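Local coordinates for metallo-beta-lactamase domain-containing protein (Enterococcus faecalis, PDB 2AZ4) that binds two zinc ions in a metallo-beta-lactamase fold and is of unproven function, possibly an RNA-binding exonuclease, at residues E24-I32 with K154-I162; N251-Y261 with L339-A350. All coordinates share one frame; numbering follows the deposited sequence.

From the N terminus the chain first runs through the hairpin at 24-32, which meets residues 154-162 only after a loop of 121 residues. That is contact 1, where a hairpin from each of two mixed sheets packs against the other, as the sheets of the metallo-beta-lactamase sandwich do. Contact 2 opens only later, at 251-261, and is closed by 339-350 after 77 residues, so the two follow in series and neither nest nor cross. It joins neighbouring strands of a separate parallel sheet. The centres of contact 1 and contact 2 are about 48 Å apart, on opposite sides of the centre of the chain, and the two do not touch.

Contact 1 of 2, residues E24-I32 with K154-I162; sequences EVAYKDAHI and KVGEISVEI
Two beta hairpins, one from each sheet of the sandwich, pack here through Ala-30, Ile-32, Val-155, Ile-158 and Val-160, with no backbone hydrogen bond between them. Ile-158 does much of the touching: with CG1 anti to the carbonyl carbon (chi1 -45°) and the chain extended, its CD1 ends over the 24-32 hairpin, against Ala-30 CB. The same Ile-158 CD1 lies 3.7 Å from Val-25 O, and Ile-158 CG1 lies against Tyr-27 CB. The small methyl of Ala-30 suits a close approach, for CB sits 3.4 Å from Val-155 O and also meets the alpha carbon of Gly-156. Gly-156 has no side chain to hold the two backbones apart there, and its positive phi also favours glycine. Ile-32 divides its two branches between the strands of the other hairpin: CG2 meets Val-155 CG1, while CD1 slides past Val-160 CG2 at 3.6 Å.

Such facing of apolar side chains from two sheets is how the metallo-beta-lactamase sandwich builds its interior, and strands 30-32 and 158-162 run at 25° to one another, 8.5 Å apart at their axes. Both hairpins reverse through type II' turns, and the turns meet at the more exposed end. There Lys-28 NZ makes a salt bridge to the syn side of Glu-157 OE2 (2.9 Å), its extended chain being long enough to cross from turn to turn. Glu-157 CB rests against the Tyr-27 ring, 3.9 Å from CE2, with the carboxylate plane almost perpendicular to the ring (87°). A water bridges the backbones, donating to Tyr-27 O and accepting from Glu-157 N. Ile-177 on strand 173-179 touches both Ile-32 and Ile-158, and Ala-87 on strand 85-89 touches Val-155.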
loop_
_atom_site.group_PDB
_atom_site.type_symbol
_atom_site.label_atom_id
_atom_site.label_comp_id
_atom_site.label_asym_id
_atom_site.label_seq_id
_atom_site.Cartn_x
_atom_site.Cartn_y
_atom_site.Cartn_z
ATOM N N GLU A 24 8.316 -14.430 -9.612
ATOM C CA GLU A 24 8.217 -14.721 -11.029
ATOM C C GLU A 24 7.400 -15.975 -11.265
ATOM O O GLU A 24 7.551 -16.980 -10.560
ATOM C CB GLU A 24 9.607 -14.921 -11.631
ATOM C CG GLU A 24 9.578 -15.251 -13.109
ATOM C CD GLU A 24 10.967 -15.493 -13.681
ATOM O OE1 GLU A 24 11.951 -15.396 -12.926
ATOM O OE2 GLU A 24 11.072 -15.788 -14.887
ATOM N N VAL A 25 6.537 -15.901 -12.262
ATOM C CA VAL A 25 5.815 -17.057 -12.753
ATOM C C VAL A 25 6.167 -17.178 -14.219
ATOM O O VAL A 25 5.968 -16.234 -14.983
ATOM C CB VAL A 25 4.279 -16.957 -12.557
ATOM C CG1 VAL A 25 3.597 -18.216 -13.118
ATOM C CG2 VAL A 25 3.940 -16.828 -11.071
ATOM N N ALA A 26 6.729 -18.323 -14.594
ATOM C CA ALA A 26 7.185 -18.563 -15.972
ATOM C C ALA A 26 6.594 -19.833 -16.584
ATOM O O ALA A 26 6.462 -20.861 -15.912
ATOM C CB ALA A 26 8.688 -18.629 -16.024
ATOM N N TYR A 27 6.265 -19.728 -17.869
ATOM C CA TYR A 27 5.695 -20.799 -18.667
ATOM C C TYR A 27 6.065 -20.573 -20.133
ATOM O O TYR A 27 5.724 -19.530 -20.709
ATOM C CB TYR A 27 4.166 -20.829 -18.558
ATOM C CG TYR A 27 3.545 -21.986 -19.318
ATOM C CD1 TYR A 27 3.588 -23.282 -18.801
ATOM C CD2 TYR A 27 2.919 -21.786 -20.548
ATOM C CE1 TYR A 27 3.021 -24.356 -19.484
ATOM C CE2 TYR A 27 2.362 -22.857 -21.252
ATOM C CZ TYR A 27 2.413 -24.141 -20.702
ATOM O OH TYR A 27 1.842 -25.197 -21.366
ATOM N N LYS A 28 6.736 -21.568 -20.717
ATOM C CA LYS A 28 7.290 -21.505 -22.081
ATOM C C LYS A 28 8.116 -20.229 -22.251
ATOM O O LYS A 28 8.998 -19.972 -21.443
ATOM C CB LYS A 28 6.208 -21.658 -23.161
ATOM C CG LYS A 28 5.577 -23.044 -23.238
ATOM C CD LYS A 28 4.504 -23.047 -24.310
ATOM C CE LYS A 28 4.149 -24.446 -24.761
ATOM N NZ LYS A 28 3.054 -24.397 -25.792
ATOM N N ASP A 29 7.829 -19.436 -23.278
ATOM C CA ASP A 29 8.562 -18.191 -23.498
ATOM C C ASP A 29 7.899 -16.942 -22.892
ATOM O O ASP A 29 8.172 -15.805 -23.325
ATOM C CB ASP A 29 8.848 -17.987 -24.988
ATOM C CG ASP A 29 7.598 -17.934 -25.830
ATOM O OD1 ASP A 29 6.476 -18.085 -25.295
ATOM O OD2 ASP A 29 7.757 -17.740 -27.060
ATOM N N ALA A 30 7.057 -17.145 -21.884
ATOM C CA ALA A 30 6.496 -16.012 -21.164
ATOM C C ALA A 30 6.787 -16.055 -19.668
ATOM O O ALA A 30 6.925 -17.138 -19.063
ATOM C CB ALA A 30 4.982 -15.883 -21.436
ATOM N N HIS A 31 6.912 -14.870 -19.075
ATOM C CA HIS A 31 6.998 -14.774 -17.626
ATOM C C HIS A 31 6.429 -13.470 -17.103
ATOM O O HIS A 31 6.447 -12.448 -17.800
ATOM C CB HIS A 31 8.429 -15.086 -17.084
ATOM C CG HIS A 31 9.509 -14.140 -17.521
ATOM N ND1 HIS A 31 9.337 -13.176 -18.494
ATOM C CD2 HIS A 31 10.801 -14.035 -17.117
ATOM C CE1 HIS A 31 10.471 -12.511 -18.659
ATOM N NE2 HIS A 31 11.370 -13.007 -17.831
ATOM N N ILE A 32 5.881 -13.537 -15.898
ATOM C CA ILE A 32 5.341 -12.382 -15.200
ATOM C C ILE A 32 6.029 -12.218 -13.849
ATOM O O ILE A 32 6.599 -13.173 -13.313
ATOM C CB ILE A 32 3.811 -12.458 -14.996
ATOM C CG1 ILE A 32 3.434 -13.639 -14.092
ATOM C CG2 ILE A 32 3.123 -12.513 -16.344
ATOM C CD1 ILE A 32 1.956 -13.704 -13.683
ATOM N N LYS A 154 -3.323 -11.373 -20.963
ATOM C CA LYS A 154 -2.639 -12.523 -21.524
ATOM C C LYS A 154 -1.193 -12.208 -21.882
ATOM O O LYS A 154 -0.912 -11.285 -22.651
ATOM C CB LYS A 154 -3.383 -13.015 -22.758
ATOM C CG LYS A 154 -4.652 -13.751 -22.375
ATOM C CD LYS A 154 -5.686 -13.732 -23.476
ATOM C CE LYS A 154 -6.859 -14.671 -23.154
ATOM N NZ LYS A 154 -7.689 -14.245 -21.960
ATOM N N VAL A 155 -0.277 -12.951 -21.272
ATOM C CA VAL A 155 1.158 -12.753 -21.465
ATOM C C VAL A 155 1.605 -14.119 -21.948
ATOM O O VAL A 155 1.740 -15.050 -21.142
ATOM C CB VAL A 155 1.859 -12.375 -20.130
ATOM C CG1 VAL A 155 3.387 -12.312 -20.282
ATOM C CG2 VAL A 155 1.302 -11.055 -19.587
ATOM N N GLY A 156 1.782 -14.247 -23.264
ATOM C CA GLY A 156 1.916 -15.565 -23.889
ATOM C C GLY A 156 0.737 -16.429 -23.471
ATOM O O GLY A 156 -0.414 -16.007 -23.556
ATOM N N GLU A 157 1.034 -17.624 -22.974
ATOM C CA GLU A 157 -0.003 -18.530 -22.512
ATOM C C GLU A 157 -0.312 -18.400 -21.021
ATOM O O GLU A 157 -1.025 -19.230 -20.461
ATOM C CB GLU A 157 0.367 -19.963 -22.870
ATOM C CG GLU A 157 0.260 -20.230 -24.356
ATOM C CD GLU A 157 0.408 -21.713 -24.674
ATOM O OE1 GLU A 157 -0.485 -22.510 -24.280
ATOM O OE2 GLU A 157 1.420 -22.073 -25.316
ATOM N N ILE A 158 0.228 -17.368 -20.376
ATOM C CA ILE A 158 -0.164 -17.029 -19.018
ATOM C C ILE A 158 -1.329 -16.046 -19.024
ATOM O O ILE A 158 -1.291 -15.017 -19.692
ATOM C CB ILE A 158 0.990 -16.398 -18.187
ATOM C CG1 ILE A 158 2.297 -17.154 -18.375
ATOM C CG2 ILE A 158 0.601 -16.329 -16.707
ATOM C CD1 ILE A 158 3.475 -16.491 -17.673
ATOM N N SER A 159 -2.356 -16.361 -18.247
ATOM C CA SER A 159 -3.521 -15.500 -18.118
ATOM C C SER A 159 -3.607 -14.971 -16.678
ATOM O O SER A 159 -3.500 -15.736 -15.711
ATOM C CB SER A 159 -4.770 -16.291 -18.504
ATOM O OG SER A 159 -5.900 -15.845 -17.784
ATOM N N VAL A 160 -3.735 -13.657 -16.534
ATOM C CA VAL A 160 -3.699 -13.033 -15.211
ATOM C C VAL A 160 -4.963 -12.217 -15.045
ATOM O O VAL A 160 -5.231 -11.308 -15.838
ATOM C CB VAL A 160 -2.456 -12.119 -15.011
ATOM C CG1 VAL A 160 -2.414 -11.534 -13.582
ATOM C CG2 VAL A 160 -1.157 -12.851 -15.341
ATOM N N GLU A 161 -5.741 -12.557 -14.033
ATOM C CA GLU A 161 -6.911 -11.777 -13.674
ATOM C C GLU A 161 -6.591 -10.889 -12.481
ATOM O O GLU A 161 -6.094 -11.370 -11.448
ATOM C CB GLU A 161 -8.108 -12.667 -13.341
ATOM C CG GLU A 161 -9.441 -11.865 -13.230
ATOM C CD GLU A 161 -10.662 -12.754 -13.047
ATOM O OE1 GLU A 161 -10.565 -13.954 -13.367
ATOM O OE2 GLU A 161 -11.727 -12.249 -12.593
ATOM N N ILE A 162 -6.885 -9.593 -12.616
ATOM C CA ILE A 162 -6.604 -8.636 -11.547
ATOM C C ILE A 162 -7.886 -8.331 -10.776
ATOM O O ILE A 162 -8.834 -7.745 -11.291
ATOM C CB ILE A 162 -5.877 -7.371 -12.076
ATOM C CG1 ILE A 162 -5.479 -6.446 -10.930
ATOM C CG2 ILE A 162 -6.706 -6.661 -13.143
ATOM C CD1 ILE A 162 -4.300 -5.517 -11.280
HETATM O O HOH W 1 3.681 -18.765 -22.637
#

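Contact 2 of 2, residues N251-Y261 with L339-A350; sequences NPNRQITFNGY and LQEGSLYIHSDA
The guanidinium of Arg-254 has Leu-344 CB over one face, while at its edge Gly-342 O accepts from NE (2.7 Å), which lies in the carbonyl plane, and from NH2, which comes from above that plane in a more bent bond (135°). This side-on grip suits arginine, whose extended chain spans to the turn; NH1 goes to Asn-251 OD1. The Tyr-345 ring has His-347 N over one face, offset toward the rim, and Thr-257 OG1 at its edge, 3.5 Å from CD1. Thr-257 OG1 also shares a water with Ser-343 OG and Leu-344 O. Gln-255, its CG anti to the backbone N (chi1 179°), extends OE1 to accept a nearly straight bond from Gln-340 N (2.8 Å).

From Gln-255 onward the chains pair as parallel strands, Leu-344 N bonding to Gln-255 O, as far as Ser-348 N to Asn-259 O. Ile-256, Phe-258, Leu-344 and Ile-346 point to one side of the sheet, where Ile-256 CG2 lies 3.7 Å from Ile-346 CD1. The side chain of Tyr-261 lies about 4 Å from that of the zinc ligand His-94.

Strands 328-331 and 373-376 flank the pair, and helix 237-249 covers Ile-346 through Leu-247.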
loop_
_atom_site.group_PDB
_atom_site.type_symbol
_atom_site.label_atom_id
_atom_site.label_comp_id
_atom_site.label_asym_id
_atom_site.label_seq_id
_atom_site.Cartn_x
_atom_site.Cartn_y
_atom_site.Cartn_z
ATOM N N ASN A 251 -16.516 17.430 21.544
ATOM C CA ASN A 251 -15.686 18.651 21.560
ATOM C C ASN A 251 -16.186 19.765 20.631
ATOM O O ASN A 251 -15.482 20.147 19.680
ATOM C CB ASN A 251 -14.215 18.315 21.269
ATOM C CG ASN A 251 -13.604 17.392 22.320
ATOM O OD1 ASN A 251 -13.127 17.848 23.355
ATOM N ND2 ASN A 251 -13.627 16.086 22.055
ATOM N N PRO A 252 -17.395 20.303 20.915
ATOM C CA PRO A 252 -18.014 21.329 20.072
ATOM C C PRO A 252 -17.324 22.709 20.084
ATOM O O PRO A 252 -17.556 23.522 19.177
ATOM C CB PRO A 252 -19.442 21.429 20.627
ATOM C CG PRO A 252 -19.326 20.987 22.047
ATOM C CD PRO A 252 -18.263 19.938 22.060
ATOM N N ASN A 253 -16.474 22.957 21.070
ATOM C CA ASN A 253 -15.790 24.249 21.187
ATOM C C ASN A 253 -14.308 24.003 21.425
ATOM O O ASN A 253 -13.832 23.996 22.569
ATOM C CB ASN A 253 -16.413 25.082 22.324
ATOM C CG ASN A 253 -15.858 26.497 22.391
ATOM O OD1 ASN A 253 -15.255 26.989 21.436
ATOM N ND2 ASN A 253 -16.072 27.167 23.534
ATOM N N ARG A 254 -13.591 23.751 20.334
ATOM C CA ARG A 254 -12.244 23.251 20.402
ATOM C C ARG A 254 -11.705 23.081 18.969
ATOM O O ARG A 254 -12.404 22.600 18.065
ATOM C CB ARG A 254 -12.226 21.902 21.135
ATOM C CG ARG A 254 -10.825 21.374 21.499
ATOM C CD ARG A 254 -10.914 20.089 22.296
ATOM N NE ARG A 254 -9.639 19.779 22.939
ATOM C CZ ARG A 254 -9.357 18.664 23.608
ATOM N NH1 ARG A 254 -10.253 17.701 23.759
ATOM N NH2 ARG A 254 -8.159 18.527 24.139
ATOM N N GLN A 255 -10.469 23.481 18.763
ATOM C CA GLN A 255 -9.815 23.166 17.510
ATOM C C GLN A 255 -9.671 21.656 17.412
ATOM O O GLN A 255 -9.224 21.006 18.361
ATOM C CB GLN A 255 -8.454 23.847 17.406
ATOM C CG GLN A 255 -7.720 23.524 16.112
ATOM C CD GLN A 255 -6.494 24.413 15.927
ATOM O OE1 GLN A 255 -5.506 24.236 16.601
ATOM N NE2 GLN A 255 -6.565 25.352 14.998
ATOM N N ILE A 256 -10.105 21.099 16.284
ATOM C CA ILE A 256 -9.876 19.668 16.002
ATOM C C ILE A 256 -9.238 19.491 14.630
ATOM O O ILE A 256 -9.746 20.005 13.640
ATOM C CB ILE A 256 -11.171 18.837 16.034
ATOM C CG1 ILE A 256 -11.975 19.134 17.316
ATOM C CG2 ILE A 256 -10.820 17.325 15.918
ATOM C CD1 ILE A 256 -13.338 18.452 17.353
ATOM N N THR A 257 -8.148 18.733 14.589
ATOM C CA THR A 257 -7.421 18.482 13.353
ATOM C C THR A 257 -7.101 17.001 13.265
ATOM O O THR A 257 -7.213 16.279 14.258
ATOM C CB THR A 257 -6.115 19.321 13.273
ATOM O OG1 THR A 257 -5.281 19.002 14.381
ATOM C CG2 THR A 257 -6.426 20.812 13.318
ATOM N N PHE A 258 -6.696 16.542 12.091
ATOM C CA PHE A 258 -6.397 15.139 11.920
ATOM C C PHE A 258 -5.409 14.980 10.782
ATOM O O PHE A 258 -5.100 15.945 10.082
ATOM C CB PHE A 258 -7.691 14.358 11.621
ATOM C CG PHE A 258 -8.170 14.497 10.196
ATOM C CD1 PHE A 258 -8.020 13.449 9.303
ATOM C CD2 PHE A 258 -8.741 15.688 9.746
ATOM C CE1 PHE A 258 -8.446 13.578 7.977
ATOM C CE2 PHE A 258 -9.169 15.829 8.415
ATOM C CZ PHE A 258 -9.027 14.775 7.543
ATOM N N ASN A 259 -4.937 13.757 10.585
ATOM C CA ASN A 259 -4.222 13.410 9.362
ATOM C C ASN A 259 -4.366 11.927 9.105
ATOM O O ASN A 259 -4.644 11.155 10.031
ATOM C CB ASN A 259 -2.763 13.856 9.413
ATOM C CG ASN A 259 -2.087 13.885 8.014
ATOM O OD1 ASN A 259 -2.743 13.861 6.977
ATOM N ND2 ASN A 259 -0.780 13.938 8.008
ATOM N N GLY A 260 -4.214 11.531 7.843
ATOM C CA GLY A 260 -4.299 10.133 7.481
ATOM C C GLY A 260 -3.264 9.889 6.405
ATOM O O GLY A 260 -2.498 10.788 6.048
ATOM N N TYR A 261 -3.231 8.680 5.883
ATOM C CA TYR A 261 -2.246 8.364 4.862
ATOM C C TYR A 261 -2.941 8.496 3.514
ATOM O O TYR A 261 -4.010 7.965 3.361
ATOM C CB TYR A 261 -1.653 6.970 5.085
ATOM C CG TYR A 261 -0.487 6.747 4.169
ATOM C CD1 TYR A 261 0.745 7.364 4.428
ATOM C CD2 TYR A 261 -0.627 5.993 3.006
ATOM C CE1 TYR A 261 1.832 7.210 3.550
ATOM C CE2 TYR A 261 0.439 5.824 2.127
ATOM C CZ TYR A 261 1.667 6.433 2.412
ATOM O OH TYR A 261 2.739 6.274 1.554
ATOM N N LEU A 339 -0.767 25.104 16.063
ATOM C CA LEU A 339 -2.050 24.600 16.549
ATOM C C LEU A 339 -2.289 25.198 17.905
ATOM O O LEU A 339 -1.348 25.552 18.606
ATOM C CB LEU A 339 -2.031 23.065 16.650
ATOM C CG LEU A 339 -1.948 22.224 15.366
ATOM C CD1 LEU A 339 -1.878 20.746 15.699
ATOM C CD2 LEU A 339 -3.124 22.507 14.434
ATOM N N GLN A 340 -3.550 25.287 18.290
ATOM C CA GLN A 340 -3.881 25.897 19.549
ATOM C C GLN A 340 -3.576 24.983 20.728
ATOM O O GLN A 340 -3.757 23.763 20.656
ATOM C CB GLN A 340 -5.351 26.277 19.567
ATOM C CG GLN A 340 -5.752 27.169 18.425
ATOM C CD GLN A 340 -7.247 27.281 18.306
ATOM O OE1 GLN A 340 -7.986 27.007 19.257
ATOM N NE2 GLN A 340 -7.706 27.691 17.142
ATOM N N GLU A 341 -3.101 25.603 21.809
ATOM C CA GLU A 341 -2.987 24.955 23.102
ATOM C C GLU A 341 -4.355 24.440 23.546
ATOM O O GLU A 341 -5.372 25.162 23.482
ATOM C CB GLU A 341 -2.398 25.944 24.124
ATOM C CG GLU A 341 -2.126 25.375 25.492
ATOM C CD GLU A 341 -1.000 26.114 26.226
ATOM O OE1 GLU A 341 -0.157 26.781 25.551
ATOM O OE2 GLU A 341 -0.952 26.011 27.484
ATOM N N GLY A 342 -4.376 23.182 23.982
ATOM C CA GLY A 342 -5.603 22.542 24.432
ATOM C C GLY A 342 -6.436 21.924 23.317
ATOM O O GLY A 342 -7.542 21.411 23.563
ATOM N N SER A 343 -5.938 21.982 22.087
ATOM C CA SER A 343 -6.709 21.440 20.962
ATOM C C SER A 343 -6.590 19.897 20.866
ATOM O O SER A 343 -5.865 19.253 21.644
ATOM C CB SER A 343 -6.309 22.136 19.659
ATOM O OG SER A 343 -5.002 21.761 19.276
ATOM N N LEU A 344 -7.319 19.315 19.910
ATOM C CA LEU A 344 -7.372 17.869 19.734
ATOM C C LEU A 344 -6.799 17.523 18.372
ATOM O O LEU A 344 -7.163 18.131 17.384
ATOM C CB LEU A 344 -8.819 17.382 19.836
ATOM C CG LEU A 344 -9.131 15.880 19.667
ATOM C CD1 LEU A 344 -8.387 15.025 20.702
ATOM C CD2 LEU A 344 -10.674 15.654 19.714
ATOM N N TYR A 345 -5.880 16.571 18.337
ATOM C CA TYR A 345 -5.331 16.076 17.075
ATOM C C TYR A 345 -5.562 14.568 16.979
ATOM O O TYR A 345 -5.209 13.814 17.871
ATOM C CB TYR A 345 -3.839 16.417 16.943
ATOM C CG TYR A 345 -3.160 15.664 15.810
ATOM C CD1 TYR A 345 -3.441 15.974 14.473
ATOM C CD2 TYR A 345 -2.268 14.626 16.070
ATOM C CE1 TYR A 345 -2.828 15.270 13.426
ATOM C CE2 TYR A 345 -1.654 13.924 15.021
ATOM C CZ TYR A 345 -1.949 14.252 13.716
ATOM O OH TYR A 345 -1.361 13.558 12.682
ATOM N N ILE A 346 -6.146 14.144 15.868
ATOM C CA ILE A 346 -6.493 12.748 15.659
ATOM C C ILE A 346 -5.545 12.174 14.626
ATOM O O ILE A 346 -5.538 12.589 13.472
ATOM C CB ILE A 346 -7.956 12.592 15.218
ATOM C CG1 ILE A 346 -8.886 13.140 16.312
ATOM C CG2 ILE A 346 -8.261 11.124 14.904
ATOM C CD1 ILE A 346 -10.230 13.632 15.749
ATOM N N HIS A 347 -4.716 11.244 15.085
ATOM C CA HIS A 347 -3.693 10.630 14.262
ATOM C C HIS A 347 -4.241 9.319 13.706
ATOM O O HIS A 347 -4.373 8.340 14.436
ATOM C CB HIS A 347 -2.451 10.380 15.119
ATOM C CG HIS A 347 -1.195 10.234 14.324
ATOM N ND1 HIS A 347 -0.407 9.108 14.375
ATOM C CD2 HIS A 347 -0.615 11.061 13.427
ATOM C CE1 HIS A 347 0.633 9.262 13.573
ATOM N NE2 HIS A 347 0.523 10.436 12.978
ATOM N N SER A 348 -4.572 9.303 12.419
ATOM C CA SER A 348 -5.287 8.166 11.836
ATOM C C SER A 348 -4.466 7.506 10.740
ATOM O O SER A 348 -4.687 7.726 9.530
ATOM C CB SER A 348 -6.648 8.608 11.300
ATOM O OG SER A 348 -7.422 7.480 10.954
ATOM N N ASP A 349 -3.509 6.692 11.181
ATOM C CA ASP A 349 -2.574 5.998 10.297
ATOM C C ASP A 349 -1.703 6.892 9.427
ATOM O O ASP A 349 -1.166 6.457 8.399
ATOM C CB ASP A 349 -3.303 4.934 9.477
ATOM C CG ASP A 349 -3.865 3.827 10.360
ATOM O OD1 ASP A 349 -3.066 3.161 11.038
ATOM O OD2 ASP A 349 -5.090 3.661 10.404
ATOM N N ALA A 350 -1.560 8.156 9.833
ATOM C CA ALA A 350 -0.586 9.036 9.186
ATOM C C ALA A 350 0.806 8.753 9.767
ATOM O O ALA A 350 0.933 8.139 10.835
ATOM C CB ALA A 350 -0.962 10.494 9.381
HETATM O O HOH W 2 -8.808 24.739 20.761
HETATM O O HOH W 3 -5.610 20.427 16.752
HETATM O O HOH W 4 0.101 14.593 10.763
HETATM O O HOH W 5 -5.207 6.966 6.783
#